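Local structure of putative isocitrate dehydrogenase, NAD-dependent (Methylococcus capsulatus, 6LKY) at residues T278-L288 and A297-I308; M1-D10 and Q30-A41. The protein probably catalyses the NAD-dependent oxidation of isocitrate, with magnesium as the likely metal cofactor. The protein carries 1 engineered substitution. All coordinates share one frame; numbering follows the deposited sequence. Where two conformers were deposited one is given.

Contact 2 comes first along the chain and closes before contact 1 opens. It pairs strands 2-7 and 31-35 at one end of the large mixed sheet. Contact 1 pairs helices 278-290 and 294-310. The two centres lie about 19 Å apart, yet the contacts touch. M287 of helix 278-290 carries its CE to within 4.0 Å of W33 CH2, and its SD lies 4.0 Å from I4 CD1. Helix 278-290 also packs on strand 63-66, which is next to strand 2-7. The N-terminal strands and the helical hairpin late in the chain thus meet through M287. The side chains of T278 and D10 each lie about 7 Å from a bound NAD.

Contact 1 of 2, residues T278-L288 and A297-I308; sequences TAMIMAGAMML and ARRIERAVREVI
A297 places its CB against the backbone of A285, 3.2 Å from A285 O. The two CA atoms are 4.3 Å apart. With only a methyl on each residue, the helices can come this near. The A297 methyl also meets L288 CB. One turn on, I300 points at the other helix and splits its contacts between two branches. With chi1, measured to CG1, at -72°, CG2 stands opposite the backbone N; it meets I281 CG2 at 3.5 Å and also touches A285 CB. The longer branch runs to L288, where I300 CD1 and L288 CD1 are 3.6 Å apart and the two side chains cross at about a right angle. The pair is an antiparallel helical hairpin, with segment axes 8.5 Å apart and N-to-C directions at 158°. Helix 278-290 packs on strands 63-66 and 248-252 of the main sheet. Helix 294-310 packs against it, and A303 and V307 touch helix 326-337. E301 keeps its chain extended and crosses M282. M282 is bent at both chi2 and chi3, which brings its CE to 3.8 Å from E301 CD. The carboxylate is also fixed from its own helix: R305 NE forms a salt bridge with E301 OE2 at 3.3 Å, on the anti lone pair and nearly in the guanidinium plane. A weak bond from R305 NH2 goes to the same oxygen. R305 NH1 bonds S99 O, and the arginine makes a cation-pi contact with F100. V304 again uses two branches. Its CG1 is 3.6 Å from T278 CG2, while its CG2 lies against I281 CG2. At I308, CD1 reaches T278 CG2 tip to tip. The hydroxyl of T278 is hydrogen-bonded to N276 OD1.

Contact 2 of 2, residues M1-D10 and Q30-A41; sequences MHKITLIPGD and QVQWDTQSAGMA
L6 meets W33 obliquely, and its CB starts the contact 3.9 Å from W33 CE3. Its chi1 of 179° sends CG away from the backbone N. Beyond CG the chain forks: CD1 stays near W33 CE3 and CZ3, and CD2 reaches T35 OG1 at 3.8 Å. I4 extends this patch, its CG2 3.6 Å from W33 CZ3. V31, on the same strand as W33, lays CG1 over the centre of one face of the ring. The strands run parallel and form a beta-alpha-beta unit with helix 13-26, whose V21 and I24 pack on W33. Backbone bonds alternate along them; D34 N to I4 O, 2.8 Å, is nearly straight at 171°. Past the strands, a water accepts from both G9 N and A38 N. D10 then holds two backbone amides of the other segment. D10 OD2 takes M40 N and D10 OD1 takes A41 N, each at 2.9 Å, on the syn side but tilted out of the carboxylate plane. D10 OD2 also accepts from T70 N. Replacing D10 by an alanine removes the carboxylate and would probably leave the M40, A41 and T70 amides without their acceptor.

Contact 1 of 2, residues T278-L288 and A297-I308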
loop_
_atom_site.group_PDB
_atom_site.type_symbol
_atom_site.label_atom_id
_atom_site.label_comp_id
_atom_site.label_asym_id
_atom_site.label_seq_id
_atom_site.Cartn_x
_atom_site.Cartn_y
_atom_site.Cartn_z
ATOM N N THR A 278 21.468 -10.305 1.920
ATOM C CA THR A 278 21.625 -9.464 0.738
ATOM C C THR A 278 21.264 -8.016 1.026
ATOM O O THR A 278 21.998 -7.100 0.643
ATOM C CB THR A 278 20.758 -10.006 -0.392
ATOM O OG1 THR A 278 21.118 -11.368 -0.650
ATOM C CG2 THR A 278 20.908 -9.155 -1.654
ATOM N N ALA A 279 20.120 -7.787 1.681
ATOM C CA ALA A 279 19.677 -6.418 1.942
ATOM C C ALA A 279 20.717 -5.646 2.744
ATOM O O ALA A 279 21.069 -4.510 2.398
ATOM C CB ALA A 279 18.331 -6.429 2.668
ATOM N N MET A 280 21.243 -6.258 3.811
ATOM C CA MET A 280 22.259 -5.580 4.612
ATOM C C MET A 280 23.534 -5.346 3.810
ATOM O O MET A 280 24.167 -4.287 3.922
ATOM C CB MET A 280 22.568 -6.390 5.871
ATOM C CG MET A 280 23.159 -5.536 6.982
ATOM S SD MET A 280 21.907 -4.427 7.687
ATOM C CE MET A 280 22.776 -2.852 7.667
ATOM N N ILE A 281 23.906 -6.313 2.968
ATOM C CA ILE A 281 25.102 -6.160 2.147
ATOM C C ILE A 281 24.924 -5.026 1.134
ATOM O O ILE A 281 25.829 -4.207 0.941
ATOM C CB ILE A 281 25.442 -7.516 1.494
ATOM C CG1 ILE A 281 25.955 -8.480 2.572
ATOM C CG2 ILE A 281 26.503 -7.369 0.442
ATOM C CD1 ILE A 281 25.671 -9.948 2.297
ATOM N N MET A 282 23.735 -4.923 0.520
ATOM C CA MET A 282 23.440 -3.823 -0.402
ATOM C C MET A 282 23.412 -2.485 0.323
ATOM O O MET A 282 23.826 -1.461 -0.239
ATOM C CB MET A 282 22.106 -4.057 -1.118
ATOM C CG MET A 282 22.079 -5.221 -2.114
ATOM S SD MET A 282 23.327 -5.081 -3.433
ATOM C CE MET A 282 22.596 -3.760 -4.416
ATOM N N ALA A 283 22.934 -2.468 1.572
ATOM C CA ALA A 283 23.041 -1.249 2.369
ATOM C C ALA A 283 24.499 -0.847 2.531
ATOM O O ALA A 283 24.844 0.339 2.432
ATOM C CB ALA A 283 22.373 -1.439 3.740
ATOM N N GLY A 284 25.367 -1.832 2.774
ATOM C CA GLY A 284 26.798 -1.565 2.790
ATOM C C GLY A 284 27.303 -0.982 1.481
ATOM O O GLY A 284 28.120 -0.063 1.476
ATOM N N ALA A 285 26.858 -1.539 0.356
ATOM C CA ALA A 285 27.243 -0.973 -0.940
ATOM C C ALA A 285 26.838 0.496 -1.041
ATOM O O ALA A 285 27.641 1.351 -1.445
ATOM C CB ALA A 285 26.630 -1.782 -2.088
ATOM N N MET A 286 25.585 0.806 -0.681
ATOM C CA MET A 286 25.116 2.191 -0.759
ATOM C C MET A 286 25.950 3.090 0.142
ATOM O O MET A 286 26.301 4.218 -0.236
ATOM C CB MET A 286 23.640 2.284 -0.359
ATOM C CG MET A 286 22.653 1.578 -1.271
ATOM S SD MET A 286 20.933 1.950 -0.813
ATOM C CE MET A 286 20.792 3.615 -1.461
ATOM N N MET A 287 26.282 2.595 1.340
ATOM C CA MET A 287 27.122 3.351 2.257
ATOM C C MET A 287 28.502 3.604 1.651
ATOM O O MET A 287 29.017 4.728 1.696
ATOM C CB MET A 287 27.245 2.599 3.583
ATOM C CG MET A 287 28.028 3.343 4.656
ATOM S SD MET A 287 27.960 2.540 6.274
ATOM C CE MET A 287 28.826 1.000 5.939
ATOM N N LEU A 288 29.113 2.567 1.066
ATOM C CA LEU A 288 30.441 2.734 0.473
ATOM C C LEU A 288 30.414 3.777 -0.632
ATOM O O LEU A 288 31.282 4.656 -0.686
ATOM C CB LEU A 288 30.976 1.402 -0.069
ATOM C CG LEU A 288 31.363 0.340 0.970
ATOM C CD1 LEU A 288 32.277 -0.727 0.382
ATOM C CD2 LEU A 288 31.992 0.977 2.191
ATOM N N ALA A 297 31.809 -0.389 -3.804
ATOM C CA ALA A 297 30.357 -0.559 -3.844
ATOM C C ALA A 297 29.931 -1.384 -5.057
ATOM O O ALA A 297 29.115 -2.312 -4.948
ATOM C CB ALA A 297 29.676 0.811 -3.849
ATOM N N ARG A 298 30.482 -1.060 -6.231
ATOM C CA ARG A 298 30.109 -1.777 -7.447
ATOM C C ARG A 298 30.568 -3.230 -7.390
ATOM O O ARG A 298 29.877 -4.126 -7.892
ATOM C CB ARG A 298 30.690 -1.064 -8.669
ATOM C CG ARG A 298 29.948 0.215 -9.049
ATOM C CD ARG A 298 30.455 0.790 -10.365
ATOM N NE ARG A 298 31.754 1.448 -10.220
ATOM C CZ ARG A 298 31.923 2.763 -10.092
ATOM N NH1 ARG A 298 30.875 3.580 -10.090
ATOM N NH2 ARG A 298 33.146 3.264 -9.967
ATOM N N ARG A 299 31.736 -3.479 -6.784
ATOM C CA ARG A 299 32.233 -4.846 -6.632
ATOM C C ARG A 299 31.345 -5.656 -5.693
ATOM O O ARG A 299 31.039 -6.826 -5.970
ATOM C CB ARG A 299 33.684 -4.824 -6.142
ATOM C CG ARG A 299 34.665 -4.362 -7.219
ATOM C CD ARG A 299 36.050 -4.042 -6.661
ATOM N NE ARG A 299 36.628 -5.201 -5.995
ATOM C CZ ARG A 299 37.250 -5.154 -4.823
ATOM N NH1 ARG A 299 37.399 -3.992 -4.208
ATOM N NH2 ARG A 299 37.738 -6.264 -4.279
ATOM N N ILE A 300 30.902 -5.044 -4.591
ATOM C CA ILE A 300 29.944 -5.715 -3.716
ATOM C C ILE A 300 28.685 -6.077 -4.498
ATOM O O ILE A 300 28.189 -7.213 -4.431
ATOM C CB ILE A 300 29.609 -4.829 -2.500
ATOM C CG1 ILE A 300 30.780 -4.761 -1.530
ATOM C CG2 ILE A 300 28.372 -5.358 -1.763
ATOM C CD1 ILE A 300 30.554 -3.789 -0.387
ATOM N N GLU A 301 28.156 -5.115 -5.265
ATOM C CA GLU A 301 26.895 -5.372 -5.963
ATOM C C GLU A 301 27.051 -6.468 -7.013
ATOM O O GLU A 301 26.182 -7.350 -7.139
ATOM C CB GLU A 301 26.369 -4.081 -6.589
ATOM C CG GLU A 301 25.065 -4.258 -7.342
ATOM C CD GLU A 301 24.397 -2.939 -7.693
ATOM O OE1 GLU A 301 24.950 -1.872 -7.340
ATOM O OE2 GLU A 301 23.316 -2.974 -8.321
ATOM N N ARG A 302 28.152 -6.423 -7.774
ATOM C CA ARG A 302 28.445 -7.464 -8.756
ATOM C C ARG A 302 28.543 -8.835 -8.098
ATOM O O ARG A 302 28.004 -9.822 -8.615
ATOM C CB ARG A 302 29.746 -7.122 -9.493
ATOM C CG ARG A 302 30.035 -7.991 -10.709
ATOM C CD ARG A 302 31.247 -7.503 -11.500
ATOM N NE ARG A 302 31.401 -6.047 -11.482
ATOM C CZ ARG A 302 32.508 -5.418 -11.091
ATOM N NH1 ARG A 302 33.562 -6.115 -10.681
ATOM N NH2 ARG A 302 32.563 -4.092 -11.110
ATOM N N ALA A 303 29.231 -8.915 -6.958
ATOM C CA ALA A 303 29.378 -10.191 -6.260
ATOM C C ALA A 303 28.025 -10.737 -5.804
ATOM O O ALA A 303 27.745 -11.940 -5.941
ATOM C CB ALA A 303 30.331 -10.024 -5.076
ATOM N N VAL A 304 27.179 -9.868 -5.236
ATOM C CA VAL A 304 25.843 -10.300 -4.823
ATOM C C VAL A 304 25.058 -10.832 -6.018
ATOM O O VAL A 304 24.414 -11.892 -5.956
ATOM C CB VAL A 304 25.086 -9.145 -4.144
ATOM C CG1 VAL A 304 23.610 -9.522 -3.975
ATOM C CG2 VAL A 304 25.729 -8.785 -2.817
ATOM N N ARG A 305 25.069 -10.078 -7.117
ATOM C CA ARG A 305 24.315 -10.501 -8.290
ATOM C C ARG A 305 24.825 -11.834 -8.829
ATOM O O ARG A 305 24.029 -12.707 -9.192
ATOM C CB ARG A 305 24.369 -9.405 -9.350
ATOM C CG ARG A 305 23.538 -8.206 -8.943
ATOM C CD ARG A 305 23.654 -7.040 -9.895
ATOM N NE ARG A 305 22.752 -5.965 -9.497
ATOM C CZ ARG A 305 21.442 -5.947 -9.735
ATOM N NH1 ARG A 305 20.862 -6.929 -10.416
ATOM N NH2 ARG A 305 20.712 -4.924 -9.311
ATOM N N GLU A 306 26.149 -12.024 -8.866
ATOM C CA GLU A 306 26.700 -13.291 -9.336
ATOM C C GLU A 306 26.250 -14.446 -8.447
ATOM O O GLU A 306 25.864 -15.511 -8.948
ATOM C CB GLU A 306 28.227 -13.216 -9.393
ATOM C CG GLU A 306 28.768 -12.444 -10.603
ATOM C CD GLU A 306 30.200 -11.960 -10.411
ATOM O OE1 GLU A 306 30.798 -12.264 -9.355
ATOM O OE2 GLU A 306 30.721 -11.261 -11.312
ATOM N N VAL A 307 26.276 -14.250 -7.125
ATOM C CA VAL A 307 25.894 -15.343 -6.232
ATOM C C VAL A 307 24.412 -15.675 -6.381
ATOM O O VAL A 307 24.023 -16.849 -6.367
ATOM C CB VAL A 307 26.256 -15.001 -4.778
ATOM C CG1 VAL A 307 25.630 -16.018 -3.820
ATOM C CG2 VAL A 307 27.766 -14.952 -4.609
ATOM N N ILE A 308 23.560 -14.660 -6.545
ATOM C CA ILE A 308 22.128 -14.935 -6.652
ATOM C C ILE A 308 21.803 -15.570 -8.001
ATOM O O ILE A 308 20.988 -16.499 -8.086
ATOM C CB ILE A 308 21.313 -13.645 -6.427
ATOM C CG1 ILE A 308 21.397 -13.200 -4.960
ATOM C CG2 ILE A 308 19.865 -13.846 -6.881
ATOM C CD1 ILE A 308 20.865 -11.802 -4.703
#

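Contact 2 of 2, residues M1-D10 and Q30-A41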
loop_
_atom_site.group_PDB
_atom_site.type_symbol
_atom_site.label_atom_id
_atom_site.label_comp_id
_atom_site.label_asym_id
_atom_site.label_seq_id
_atom_site.Cartn_x
_atom_site.Cartn_y
_atom_site.Cartn_z
ATOM N N MET A 1 40.719 4.923 7.385
ATOM C CA MET A 1 40.206 6.036 6.594
ATOM C C MET A 1 38.834 6.504 7.094
ATOM O O MET A 1 38.599 7.705 7.216
ATOM C CB MET A 1 40.125 5.653 5.109
ATOM C CG MET A 1 41.402 5.916 4.321
ATOM S SD MET A 1 41.350 5.365 2.598
ATOM C CE MET A 1 41.473 6.917 1.716
ATOM N N HIS A 2 37.938 5.560 7.395
ATOM C CA HIS A 2 36.534 5.866 7.680
ATOM C C HIS A 2 36.120 5.332 9.043
ATOM O O HIS A 2 36.198 4.123 9.287
ATOM C CB HIS A 2 35.619 5.272 6.613
ATOM C CG HIS A 2 35.867 5.797 5.238
ATOM N ND1 HIS A 2 35.508 7.070 4.852
ATOM C CD2 HIS A 2 36.406 5.207 4.146
ATOM C CE1 HIS A 2 35.829 7.248 3.582
ATOM N NE2 HIS A 2 36.372 6.131 3.130
ATOM N N LYS A 3 35.639 6.224 9.910
ATOM C CA LYS A 3 35.074 5.849 11.200
ATOM C C LYS A 3 33.547 5.894 11.117
ATOM O O LYS A 3 32.966 6.959 10.877
ATOM C CB LYS A 3 35.578 6.771 12.308
ATOM C CG LYS A 3 35.136 6.318 13.686
ATOM C CD LYS A 3 35.788 7.134 14.785
ATOM C CE LYS A 3 35.426 6.565 16.135
ATOM N NZ LYS A 3 35.875 7.450 17.239
ATOM N N ILE A 4 32.902 4.751 11.371
ATOM C CA ILE A 4 31.483 4.554 11.087
ATOM C C ILE A 4 30.793 3.957 12.305
ATOM O O ILE A 4 31.234 2.924 12.826
ATOM C CB ILE A 4 31.292 3.631 9.873
ATOM C CG1 ILE A 4 31.772 4.330 8.601
ATOM C CG2 ILE A 4 29.837 3.142 9.782
ATOM C CD1 ILE A 4 31.708 3.466 7.388
ATOM N N THR A 5 29.695 4.586 12.745
ATOM C CA THR A 5 28.927 4.027 13.855
ATOM C C THR A 5 28.217 2.760 13.394
ATOM O O THR A 5 27.646 2.729 12.303
ATOM C CB THR A 5 27.918 5.047 14.386
ATOM O OG1 THR A 5 28.612 6.194 14.889
ATOM C CG2 THR A 5 27.060 4.439 15.505
ATOM N N LEU A 6 28.298 1.700 14.201
ATOM C CA LEU A 6 27.798 0.381 13.829
ATOM C C LEU A 6 26.789 -0.086 14.868
ATOM O O LEU A 6 27.119 -0.186 16.057
ATOM C CB LEU A 6 28.949 -0.624 13.716
ATOM C CG LEU A 6 28.599 -2.070 13.362
ATOM C CD1 LEU A 6 28.073 -2.133 11.935
ATOM C CD2 LEU A 6 29.815 -2.996 13.530
ATOM N N ILE A 7 25.579 -0.392 14.423
ATOM C CA ILE A 7 24.499 -0.807 15.309
ATOM C C ILE A 7 24.019 -2.184 14.870
ATOM O O ILE A 7 23.322 -2.322 13.866
ATOM C CB ILE A 7 23.342 0.208 15.303
ATOM C CG1 ILE A 7 23.842 1.597 15.735
ATOM C CG2 ILE A 7 22.200 -0.318 16.168
ATOM C CD1 ILE A 7 22.780 2.704 15.658
ATOM N N PRO A 8 24.386 -3.235 15.604
ATOM C CA PRO A 8 23.987 -4.594 15.186
ATOM C C PRO A 8 22.484 -4.819 15.165
ATOM O O PRO A 8 21.992 -5.583 14.325
ATOM C CB PRO A 8 24.675 -5.486 16.230
ATOM C CG PRO A 8 25.821 -4.629 16.747
ATOM C CD PRO A 8 25.256 -3.254 16.790
ATOM N N GLY A 9 21.746 -4.216 16.096
ATOM C CA GLY A 9 20.292 -4.275 16.053
ATOM C C GLY A 9 19.686 -5.509 16.704
ATOM O O GLY A 9 20.275 -6.141 17.585
ATOM N N ASP A 10 18.487 -5.860 16.236
ATOM C CA ASP A 10 17.608 -6.811 16.900
ATOM C C ASP A 10 17.310 -8.002 15.999
ATOM O O ASP A 10 17.385 -7.915 14.769
ATOM C CB ASP A 10 16.292 -6.129 17.312
ATOM C CG ASP A 10 16.508 -5.042 18.349
ATOM O OD1 ASP A 10 17.422 -5.205 19.186
ATOM O OD2 ASP A 10 15.777 -4.024 18.320
ATOM N N GLN A 30 38.992 0.680 4.241
ATOM C CA GLN A 30 39.452 0.821 5.616
ATOM C C GLN A 30 38.349 1.433 6.472
ATOM O O GLN A 30 37.978 2.594 6.272
ATOM C CB GLN A 30 40.702 1.695 5.665
ATOM C CG GLN A 30 41.750 1.322 4.629
ATOM C CD GLN A 30 42.577 0.124 5.051
ATOM O OE1 GLN A 30 43.459 0.236 5.905
ATOM N NE2 GLN A 30 42.296 -1.033 4.455
ATOM N N VAL A 31 37.851 0.667 7.441
ATOM C CA VAL A 31 36.778 1.116 8.320
ATOM C C VAL A 31 37.189 0.915 9.770
ATOM O O VAL A 31 37.504 -0.209 10.180
ATOM C CB VAL A 31 35.457 0.373 8.053
ATOM C CG1 VAL A 31 34.344 1.003 8.878
ATOM C CG2 VAL A 31 35.119 0.371 6.568
ATOM N N GLN A 32 37.146 1.990 10.552
ATOM C CA GLN A 32 37.129 1.892 12.009
ATOM C C GLN A 32 35.666 1.845 12.457
ATOM O O GLN A 32 34.972 2.864 12.451
ATOM C CB GLN A 32 37.874 3.070 12.628
ATOM C CG GLN A 32 38.093 2.949 14.138
ATOM C CD GLN A 32 38.559 4.253 14.766
ATOM O OE1 GLN A 32 39.153 5.099 14.096
ATOM N NE2 GLN A 32 38.279 4.426 16.054
ATOM N N TRP A 33 35.180 0.662 12.839
ATOM C CA TRP A 33 33.806 0.533 13.322
ATOM C C TRP A 33 33.675 1.019 14.764
ATOM O O TRP A 33 34.448 0.620 15.642
ATOM C CB TRP A 33 33.324 -0.912 13.235
ATOM C CG TRP A 33 33.368 -1.497 11.884
ATOM C CD1 TRP A 33 34.262 -2.418 11.423
ATOM C CD2 TRP A 33 32.476 -1.224 10.797
ATOM N NE1 TRP A 33 33.988 -2.734 10.117
ATOM C CE2 TRP A 33 32.897 -2.015 9.704
ATOM C CE3 TRP A 33 31.366 -0.380 10.636
ATOM C CZ2 TRP A 33 32.253 -1.988 8.464
ATOM C CZ3 TRP A 33 30.722 -0.357 9.403
ATOM C CH2 TRP A 33 31.170 -1.156 8.332
ATOM N N ASP A 34 32.672 1.852 15.008
ATOM C CA ASP A 34 32.338 2.374 16.331
ATOM C C ASP A 34 31.027 1.711 16.761
ATOM O O ASP A 34 29.938 2.204 16.462
ATOM C CB ASP A 34 32.231 3.889 16.270
ATOM C CG ASP A 34 32.029 4.519 17.623
ATOM O OD1 ASP A 34 31.896 3.774 18.622
ATOM O OD2 ASP A 34 31.998 5.767 17.676
ATOM N N THR A 35 31.141 0.577 17.449
ATOM C CA THR A 35 29.978 -0.236 17.777
ATOM C C THR A 35 29.155 0.403 18.890
ATOM O O THR A 35 29.681 0.732 19.959
ATOM C CB THR A 35 30.418 -1.641 18.181
ATOM O OG1 THR A 35 31.022 -2.273 17.051
ATOM C CG2 THR A 35 29.218 -2.478 18.630
ATOM N N GLN A 36 27.854 0.564 18.631
ATOM C CA GLN A 36 26.914 1.165 19.568
ATOM C C GLN A 36 25.636 0.335 19.588
ATOM O O GLN A 36 25.372 -0.445 18.672
ATOM C CB GLN A 36 26.597 2.615 19.185
ATOM C CG GLN A 36 27.794 3.502 19.090
ATOM C CD GLN A 36 28.372 3.823 20.445
ATOM O OE1 GLN A 36 27.722 3.620 21.473
ATOM N NE2 GLN A 36 29.601 4.332 20.458
ATOM N N SER A 37 24.820 0.537 20.617
ATOM C CA SER A 37 23.620 -0.265 20.838
ATOM C C SER A 37 22.355 0.579 20.676
ATOM O O SER A 37 22.322 1.745 21.080
ATOM C CB SER A 37 23.665 -0.887 22.234
ATOM O OG SER A 37 22.512 -1.643 22.515
ATOM N N ALA A 38 21.295 -0.030 20.137
ATOM C CA ALA A 38 20.020 0.662 19.968
ATOM C C ALA A 38 18.903 -0.367 19.904
ATOM O O ALA A 38 19.145 -1.557 19.688
ATOM C CB ALA A 38 20.017 1.537 18.700
ATOM N N GLY A 39 17.665 0.111 20.082
ATOM C CA GLY A 39 16.506 -0.758 19.970
ATOM C C GLY A 39 16.362 -1.670 21.179
ATOM O O GLY A 39 16.801 -1.351 22.286
ATOM N N MET A 40 15.749 -2.835 20.948
ATOM C CA MET A 40 15.446 -3.746 22.052
ATOM C C MET A 40 16.721 -4.232 22.730
ATOM O O MET A 40 16.778 -4.338 23.966
ATOM C CB MET A 40 14.615 -4.930 21.546
ATOM C CG MET A 40 13.886 -5.738 22.633
ATOM S SD MET A 40 12.727 -4.787 23.670
ATOM C CE MET A 40 11.363 -4.518 22.529
ATOM N N ALA A 41 17.774 -4.471 21.946
ATOM C CA ALA A 41 19.045 -4.859 22.540
ATOM C C ALA A 41 19.481 -3.835 23.576
ATOM O O ALA A 41 19.836 -4.201 24.708
ATOM C CB ALA A 41 20.109 -5.031 21.447
HETATM O O HOH W 1 22.013 -2.655 18.743
#